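Local coordinates for protein extracellular ligand-binding receptor (Verminephrobacter eiseniae, PDB 4M88) that probably binds an amino acid or related small solute outside the cytoplasmic membrane and delivers it to an ABC transporter, at residues Asp20-Gln34 and Phe287-Glu300. Sequence-based numbering, arbitrary orientation.
Sequences DAAGLNQGIKAYLAQ and FQLEGYLSARTVGE
Where G27 meets G291 and Y292, the axes of helices 20-34 and 287-300 come within 6.3 Å, running in the same general direction at a crossing angle of -43°. G27 and G291 let the backbones touch, and CA-H...O contacts run both ways, the shortest from G27 CA to Q288 O at 3.2 Å; a beta carbon on either glycine would clash with the facing helix. Away from the crossing the backbones separate, and Y31 and Y292 pack between them on one side, F287 and D20 on the other. Y31, its CG anti to the backbone N (chi1 173°), enters as a knob among Y292, A295, R296 and G299. R296 CA lies over the centre of its ring, 3.6 Å from the centroid, a CH-pi contact, while the ring's edge meets the face of Y292, the planes 85° apart. R296 NE is salt-bridged to E300 OE2 and NH1 to E269 of helix 265-277. G299 leaves room for the Y31 hydroxyl, which shares a water with E300 OE2. A leucine in place of Y31, lacking the ring and hydroxyl, would probably leave the R296 backbone and the Y292 face poorly covered and the water without one of its partners. Y292 OH in turn donates to Q34 OE1 (2.7 Å), on a lone pair in the carbonyl plane. Toward the other end, Q288 NE2 donates to Q26 OE1 at 2.7 Å, and F287 CE2 comes obliquely to 3.4 Å from D20 CG, whose OD1 is held by Q237. Helix 286-303 thus returns to the N-terminal lobe beside helix 18-37, L24, I28 and V298 touching strand 4-11, in the alpha/beta fold of type I periplasmic binding proteins.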
ATOM      1  N   ASP A  20      -3.111   8.267  -7.143  1.00 17.28           N
ATOM      2  CA  ASP A  20      -2.352   7.507  -6.155  1.00 17.35           C
ATOM      3  C   ASP A  20      -0.973   7.154  -6.678  1.00 18.03           C
ATOM      4  O   ASP A  20      -0.003   7.132  -5.914  1.00 15.28           O
ATOM      5  CB  ASP A  20      -3.123   6.268  -5.723  1.00 21.78           C
ATOM      6  CG  ASP A  20      -4.384   6.614  -4.935  1.00 31.11           C
ATOM      7  OD1 ASP A  20      -4.447   7.706  -4.326  1.00 31.67           O
ATOM      8  OD2 ASP A  20      -5.309   5.786  -4.924  1.00 34.22           O
ATOM      9  N   ALA A  21      -0.885   6.889  -7.984  1.00 17.72           N
ATOM     10  CA  ALA A  21       0.400   6.610  -8.626  1.00 15.41           C
ATOM     11  C   ALA A  21       1.269   7.860  -8.562  1.00 15.71           C
ATOM     12  O   ALA A  21       2.479   7.779  -8.338  1.00 16.05           O
ATOM     13  CB  ALA A  21       0.201   6.170 -10.082  1.00 11.01           C
ATOM     14  N   ALA A  22       0.644   9.019  -8.750  1.00 14.98           N
ATOM     15  CA  ALA A  22       1.335  10.299  -8.635  1.00 17.57           C
ATOM     16  C   ALA A  22       1.866  10.502  -7.214  1.00 17.14           C
ATOM     17  O   ALA A  22       2.947  11.066  -7.021  1.00 15.26           O
ATOM     18  CB  ALA A  22       0.396  11.444  -9.027  1.00 17.55           C
ATOM     19  N   GLY A  23       1.098  10.053  -6.225  1.00 18.60           N
ATOM     20  CA  GLY A  23       1.506  10.141  -4.827  1.00 16.84           C
ATOM     21  C   GLY A  23       2.731   9.292  -4.514  1.00 14.00           C
ATOM     22  O   GLY A  23       3.688   9.768  -3.888  1.00 12.96           O
ATOM     23  N   LEU A  24       2.713   8.034  -4.946  1.00 13.71           N
ATOM     24  CA  LEU A  24       3.894   7.180  -4.818  1.00 12.05           C
ATOM     25  C   LEU A  24       5.088   7.832  -5.489  1.00 10.74           C
ATOM     26  O   LEU A  24       6.192   7.843  -4.947  1.00 12.63           O
ATOM     27  CB  LEU A  24       3.663   5.804  -5.464  1.00 13.19           C
ATOM     28  CG  LEU A  24       2.818   4.756  -4.752  1.00 17.32           C
ATOM     29  CD1 LEU A  24       2.710   3.533  -5.659  1.00 20.84           C
ATOM     30  CD2 LEU A  24       3.437   4.374  -3.421  1.00 14.42           C
ATOM     31  N   ASN A  25       4.869   8.359  -6.689  1.00 10.20           N
ATOM     32  CA  ASN A  25       5.944   8.976  -7.458  1.00 10.93           C
ATOM     33  C   ASN A  25       6.522  10.202  -6.733  1.00 13.25           C
ATOM     34  O   ASN A  25       7.736  10.412  -6.718  1.00 12.36           O
ATOM     35  CB  ASN A  25       5.422   9.354  -8.846  1.00 14.43           C
ATOM     36  CG  ASN A  25       6.493   9.949  -9.747  1.00 19.81           C
ATOM     37  OD1 ASN A  25       6.437  11.127 -10.095  1.00 23.87           O
ATOM     38  ND2 ASN A  25       7.466   9.133 -10.139  1.00 17.01           N
ATOM     39  N   GLN A  26       5.650  11.015  -6.153  1.00 11.52           N
ATOM     40  CA  GLN A  26       6.084  12.189  -5.391  1.00 13.07           C
ATOM     41  C   GLN A  26       6.977  11.807  -4.219  1.00 10.97           C
ATOM     42  O   GLN A  26       8.000  12.457  -3.954  1.00 14.55           O
ATOM     43  CB  GLN A  26       4.869  12.976  -4.900  1.00 10.76           C
ATOM     44  CG  GLN A  26       4.215  13.794  -6.010  1.00 17.15           C
ATOM     45  CD  GLN A  26       2.764  14.132  -5.706  1.00 21.29           C
ATOM     46  OE1 GLN A  26       2.251  13.796  -4.642  1.00 17.45           O
ATOM     47  NE2 GLN A  26       2.095  14.794  -6.646  1.00 25.99           N
ATOM     48  N   GLY A  27       6.590  10.763  -3.506  1.00 11.78           N
ATOM     49  CA  GLY A  27       7.363  10.314  -2.358  1.00 13.54           C
ATOM     50  C   GLY A  27       8.712   9.767  -2.775  1.00 12.98           C
ATOM     51  O   GLY A  27       9.730   9.994  -2.114  1.00  9.74           O
ATOM     52  N   ILE A  28       8.730   9.035  -3.883  1.00  9.18           N
ATOM     53  CA  ILE A  28       9.989   8.490  -4.381  1.00  8.93           C
ATOM     54  C   ILE A  28      10.926   9.630  -4.772  1.00 10.51           C
ATOM     55  O   ILE A  28      12.096   9.638  -4.381  1.00 13.39           O
ATOM     56  CB  ILE A  28       9.749   7.564  -5.592  1.00 10.90           C
ATOM     57  CG1 ILE A  28       9.005   6.296  -5.161  1.00 11.30           C
ATOM     58  CG2 ILE A  28      11.063   7.186  -6.263  1.00 12.60           C
ATOM     59  CD1 ILE A  28       8.449   5.495  -6.360  1.00 13.18           C
ATOM     60  N   LYS A  29      10.412  10.610  -5.517  1.00 10.91           N
ATOM     61  CA  LYS A  29      11.238  11.735  -5.946  1.00 14.15           C
ATOM     62  C   LYS A  29      11.730  12.551  -4.770  1.00 14.80           C
ATOM     63  O   LYS A  29      12.868  13.037  -4.775  1.00 14.00           O
ATOM     64  CB  LYS A  29      10.449  12.645  -6.882  1.00 17.70           C
ATOM     65  CG  LYS A  29      10.190  12.047  -8.237  1.00 18.18           C
ATOM     66  CD  LYS A  29       9.304  12.984  -9.026  1.00 24.61           C
ATOM     67  CE  LYS A  29       9.299  12.624 -10.492  1.00 26.04           C
ATOM     68  NZ  LYS A  29       8.200  13.301 -11.222  1.00 28.68           N
ATOM     69  N   ALA A  30      10.865  12.718  -3.773  1.00 10.96           N
ATOM     70  CA  ALA A  30      11.225  13.442  -2.561  1.00 16.07           C
ATOM     71  C   ALA A  30      12.422  12.775  -1.887  1.00 16.31           C
ATOM     72  O   ALA A  30      13.369  13.460  -1.499  1.00 13.95           O
ATOM     73  CB  ALA A  30      10.042  13.538  -1.606  1.00 15.93           C
ATOM     74  N   TYR A  31      12.406  11.452  -1.763  1.00 11.32           N
ATOM     75  CA  TYR A  31      13.569  10.781  -1.178  1.00 12.62           C
ATOM     76  C   TYR A  31      14.820  10.943  -2.044  1.00 12.28           C
ATOM     77  O   TYR A  31      15.901  11.287  -1.531  1.00 15.11           O
ATOM     78  CB  TYR A  31      13.338   9.294  -0.907  1.00 13.68           C
ATOM     79  CG  TYR A  31      14.641   8.656  -0.474  1.00 14.20           C
ATOM     80  CD1 TYR A  31      15.170   8.915   0.786  1.00 16.64           C
ATOM     81  CD2 TYR A  31      15.377   7.858  -1.347  1.00 14.49           C
ATOM     82  CE1 TYR A  31      16.388   8.370   1.180  1.00 21.43           C
ATOM     83  CE2 TYR A  31      16.601   7.314  -0.964  1.00 13.34           C
ATOM     84  CZ  TYR A  31      17.095   7.573   0.298  1.00 16.55           C
ATOM     85  OH  TYR A  31      18.299   7.021   0.693  1.00 20.28           O
ATOM     86  N   LEU A  32      14.687  10.672  -3.342  1.00 12.14           N
ATOM     87  CA  LEU A  32      15.833  10.759  -4.253  1.00 10.65           C
ATOM     88  C   LEU A  32      16.496  12.131  -4.241  1.00 16.37           C
ATOM     89  O   LEU A  32      17.722  12.231  -4.278  1.00 14.88           O
ATOM     90  CB  LEU A  32      15.431  10.370  -5.676  1.00 11.73           C
ATOM     91  CG  LEU A  32      14.973   8.916  -5.805  1.00 15.73           C
ATOM     92  CD1 LEU A  32      14.780   8.568  -7.270  1.00 19.10           C
ATOM     93  CD2 LEU A  32      15.946   7.954  -5.139  1.00 20.78           C
ATOM     94  N   ALA A  33      15.697  13.195  -4.185  1.00 12.93           N
ATOM     95  CA  ALA A  33      16.250  14.536  -4.097  1.00 17.09           C
ATOM     96  C   ALA A  33      17.014  14.745  -2.789  1.00 15.94           C
ATOM     97  O   ALA A  33      18.077  15.379  -2.767  1.00 14.33           O
ATOM     98  CB  ALA A  33      15.136  15.596  -4.260  1.00 17.66           C
ATOM     99  N   GLN A  34      16.461  14.225  -1.700  1.00 14.13           N
ATOM    100  CA  GLN A  34      17.079  14.297  -0.386  1.00 19.23           C
ATOM    101  C   GLN A  34      18.383  13.497  -0.441  1.00 16.43           C
ATOM    102  O   GLN A  34      19.441  13.971  -0.011  1.00 14.08           O
ATOM    103  CB  GLN A  34      16.102  13.728   0.659  1.00 20.10           C
ATOM    104  CG  GLN A  34      16.396  14.065   2.121  1.00 28.78           C
ATOM    105  CD  GLN A  34      15.332  13.527   3.099  1.00 28.68           C
ATOM    106  OE1 GLN A  34      15.019  12.335   3.106  1.00 24.19           O
ATOM    107  NE2 GLN A  34      14.791  14.413   3.942  1.00 22.80           N
ATOM    108  N   PHE A 287       0.296   7.262   0.512  1.00 13.71           N
ATOM    109  CA  PHE A 287       1.015   6.833  -0.690  1.00 12.54           C
ATOM    110  C   PHE A 287       2.315   7.603  -0.908  1.00 12.54           C
ATOM    111  O   PHE A 287       3.302   7.034  -1.366  1.00 10.69           O
ATOM    112  CB  PHE A 287       0.125   6.894  -1.925  1.00 16.94           C
ATOM    113  CG  PHE A 287      -0.837   5.745  -2.013  1.00 21.12           C
ATOM    114  CD1 PHE A 287      -0.392   4.445  -1.789  1.00 25.91           C
ATOM    115  CD2 PHE A 287      -2.179   5.961  -2.259  1.00 24.29           C
ATOM    116  CE1 PHE A 287      -1.278   3.368  -1.836  1.00 24.86           C
ATOM    117  CE2 PHE A 287      -3.069   4.895  -2.315  1.00 20.69           C
ATOM    118  CZ  PHE A 287      -2.614   3.596  -2.105  1.00 22.05           C
ATOM    119  N   GLN A 288       2.321   8.890  -0.590  1.00 11.67           N
ATOM    120  CA  GLN A 288       3.576   9.646  -0.626  1.00  9.69           C
ATOM    121  C   GLN A 288       4.579   9.036   0.345  1.00 11.73           C
ATOM    122  O   GLN A 288       5.742   8.855   0.011  1.00  9.79           O
ATOM    123  CB  GLN A 288       3.328  11.119  -0.288  1.00 11.18           C
ATOM    124  CG  GLN A 288       2.582  11.834  -1.411  1.00 11.67           C
ATOM    125  CD  GLN A 288       2.004  13.155  -1.001  1.00 17.98           C
ATOM    126  OE1 GLN A 288       1.877  13.441   0.185  1.00 15.96           O
ATOM    127  NE2 GLN A 288       1.636  13.978  -1.988  1.00 17.43           N
ATOM    128  N   LEU A 289       4.131   8.712   1.550  1.00 10.01           N
ATOM    129  CA  LEU A 289       5.044   8.156   2.542  1.00 12.18           C
ATOM    130  C   LEU A 289       5.520   6.775   2.121  1.00 11.26           C
ATOM    131  O   LEU A 289       6.680   6.429   2.319  1.00 11.89           O
ATOM    132  CB  LEU A 289       4.399   8.125   3.935  1.00 12.15           C
ATOM    133  CG  LEU A 289       5.241   7.491   5.042  1.00 12.10           C
ATOM    134  CD1 LEU A 289       6.586   8.188   5.165  1.00 13.60           C
ATOM    135  CD2 LEU A 289       4.495   7.583   6.364  1.00 15.24           C
ATOM    136  N   GLU A 290       4.630   5.991   1.518  1.00 10.21           N
ATOM    137  CA  GLU A 290       4.993   4.661   1.032  1.00  9.75           C
ATOM    138  C   GLU A 290       6.059   4.750  -0.048  1.00 10.43           C
ATOM    139  O   GLU A 290       6.993   3.942  -0.074  1.00 11.07           O
ATOM    140  CB  GLU A 290       3.762   3.935   0.478  1.00 15.34           C
ATOM    141  CG  GLU A 290       4.039   2.498   0.067  1.00 17.86           C
ATOM    142  CD  GLU A 290       2.813   1.600   0.188  1.00 23.95           C
ATOM    143  OE1 GLU A 290       1.676   2.123   0.322  1.00 22.82           O
ATOM    144  OE2 GLU A 290       2.988   0.361   0.166  1.00 21.08           O
ATOM    145  N   GLY A 291       5.921   5.724  -0.942  1.00 10.36           N
ATOM    146  CA  GLY A 291       6.894   5.879  -2.016  1.00  8.41           C
ATOM    147  C   GLY A 291       8.234   6.311  -1.442  1.00 12.50           C
ATOM    148  O   GLY A 291       9.287   5.822  -1.835  1.00 12.49           O
ATOM    149  N   TYR A 292       8.187   7.222  -0.483  1.00  8.74           N
ATOM    150  CA  TYR A 292       9.399   7.685   0.178  1.00 10.50           C
ATOM    151  C   TYR A 292      10.125   6.530   0.880  1.00 11.30           C
ATOM    152  O   TYR A 292      11.336   6.363   0.728  1.00 10.83           O
ATOM    153  CB  TYR A 292       9.043   8.805   1.150  1.00  9.80           C
ATOM    154  CG  TYR A 292      10.197   9.282   2.011  1.00  9.74           C
ATOM    155  CD1 TYR A 292      11.015  10.314   1.587  1.00 11.21           C
ATOM    156  CD2 TYR A 292      10.465   8.685   3.245  1.00 10.32           C
ATOM    157  CE1 TYR A 292      12.070  10.762   2.374  1.00 11.72           C
ATOM    158  CE2 TYR A 292      11.520   9.119   4.040  1.00 12.93           C
ATOM    159  CZ  TYR A 292      12.323  10.148   3.593  1.00 13.61           C
ATOM    160  OH  TYR A 292      13.368  10.580   4.371  1.00 14.81           O
ATOM    161  N   LEU A 293       9.388   5.724   1.636  1.00  8.64           N
ATOM    162  CA  LEU A 293      10.010   4.624   2.386  1.00  8.97           C
ATOM    163  C   LEU A 293      10.494   3.501   1.472  1.00 11.06           C
ATOM    164  O   LEU A 293      11.489   2.824   1.773  1.00 13.64           O
ATOM    165  CB  LEU A 293       9.048   4.069   3.445  1.00  9.66           C
ATOM    166  CG  LEU A 293       8.829   5.001   4.639  1.00 14.39           C
ATOM    167  CD1 LEU A 293       7.732   4.499   5.572  1.00 17.72           C
ATOM    168  CD2 LEU A 293      10.125   5.205   5.415  1.00 18.55           C
ATOM    169  N   SER A 294       9.796   3.297   0.360  1.00 10.99           N
ATOM    170  CA  SER A 294      10.193   2.246  -0.564  1.00 11.09           C
ATOM    171  C   SER A 294      11.527   2.626  -1.188  1.00 14.12           C
ATOM    172  O   SER A 294      12.444   1.804  -1.270  1.00 14.57           O
ATOM    173  CB  SER A 294       9.123   2.007  -1.626  1.00 15.40           C
ATOM    174  OG  SER A 294       7.935   1.517  -1.035  1.00 18.60           O
ATOM    175  N   ALA A 295      11.636   3.877  -1.612  1.00 11.29           N
ATOM    176  CA  ALA A 295      12.878   4.385  -2.186  1.00 12.13           C
ATOM    177  C   ALA A 295      13.973   4.447  -1.126  1.00 11.31           C
ATOM    178  O   ALA A 295      15.121   4.090  -1.388  1.00 11.04           O
ATOM    179  CB  ALA A 295      12.656   5.756  -2.827  1.00 11.75           C
ATOM    180  N   ARG A 296      13.632   4.893   0.079  1.00 10.46           N
ATOM    181  CA  ARG A 296      14.637   4.996   1.123  1.00 11.31           C
ATOM    182  C   ARG A 296      15.200   3.633   1.548  1.00 13.65           C
ATOM    183  O   ARG A 296      16.358   3.524   1.938  1.00 12.99           O
ATOM    184  CB  ARG A 296      14.093   5.742   2.338  1.00  9.89           C
ATOM    185  CG  ARG A 296      15.154   5.962   3.396  1.00 15.40           C
ATOM    186  CD  ARG A 296      14.780   7.079   4.350  1.00 16.56           C
ATOM    187  NE  ARG A 296      15.739   7.156   5.442  1.00 18.55           N
ATOM    188  CZ  ARG A 296      15.609   7.966   6.485  1.00 21.46           C
ATOM    189  NH1 ARG A 296      14.555   8.774   6.559  1.00 18.40           N
ATOM    190  NH2 ARG A 296      16.526   7.956   7.448  1.00 22.97           N
ATOM    191  N   THR A 297      14.378   2.593   1.464  1.00 11.37           N
ATOM    192  CA  THR A 297      14.848   1.229   1.733  1.00 12.94           C
ATOM    193  C   THR A 297      15.986   0.859   0.789  1.00 10.93           C
ATOM    194  O   THR A 297      17.009   0.310   1.217  1.00 12.69           O
ATOM    195  CB  THR A 297      13.700   0.242   1.546  1.00 12.47           C
ATOM    196  OG1 THR A 297      12.729   0.498   2.559  1.00 13.19           O
ATOM    197  CG2 THR A 297      14.183  -1.196   1.661  1.00 15.82           C
ATOM    198  N   VAL A 298      15.814   1.173  -0.488  1.00 11.14           N
ATOM    199  CA  VAL A 298      16.876   0.943  -1.454  1.00 12.38           C
ATOM    200  C   VAL A 298      18.118   1.754  -1.098  1.00 15.37           C
ATOM    201  O   VAL A 298      19.229   1.229  -1.113  1.00 13.98           O
ATOM    202  CB  VAL A 298      16.429   1.270  -2.879  1.00 10.90           C
ATOM    203  CG1 VAL A 298      17.619   1.229  -3.816  1.00 11.16           C
ATOM    204  CG2 VAL A 298      15.357   0.285  -3.335  1.00 15.07           C
ATOM    205  N   GLY A 299      17.917   3.024  -0.762  1.00 15.59           N
ATOM    206  CA  GLY A 299      19.012   3.900  -0.375  1.00 15.33           C
ATOM    207  C   GLY A 299      19.759   3.391   0.839  1.00 15.47           C
ATOM    208  O   GLY A 299      20.994   3.350   0.856  1.00 16.07           O
ATOM    209  N   GLU A 300      19.025   3.001   1.876  1.00 12.81           N
ATOM    210  CA  GLU A 300      19.686   2.521   3.089  1.00 14.46           C
ATOM    211  C   GLU A 300      20.435   1.211   2.853  1.00 17.28           C
ATOM    212  O   GLU A 300      21.509   0.996   3.416  1.00 17.40           O
ATOM    213  CB  GLU A 300      18.706   2.395   4.262  1.00 20.62           C
ATOM    214  CG  GLU A 300      18.011   3.708   4.665  1.00 23.41           C
ATOM    215  CD  GLU A 300      18.954   4.775   5.221  1.00 37.56           C
ATOM    216  OE1 GLU A 300      20.116   4.456   5.564  1.00 38.34           O
ATOM    217  OE2 GLU A 300      18.518   5.947   5.327  1.00 38.41           O
TER
HETATM  218  O   HOH W   1      19.110   7.769   3.104  1.00 35.97           O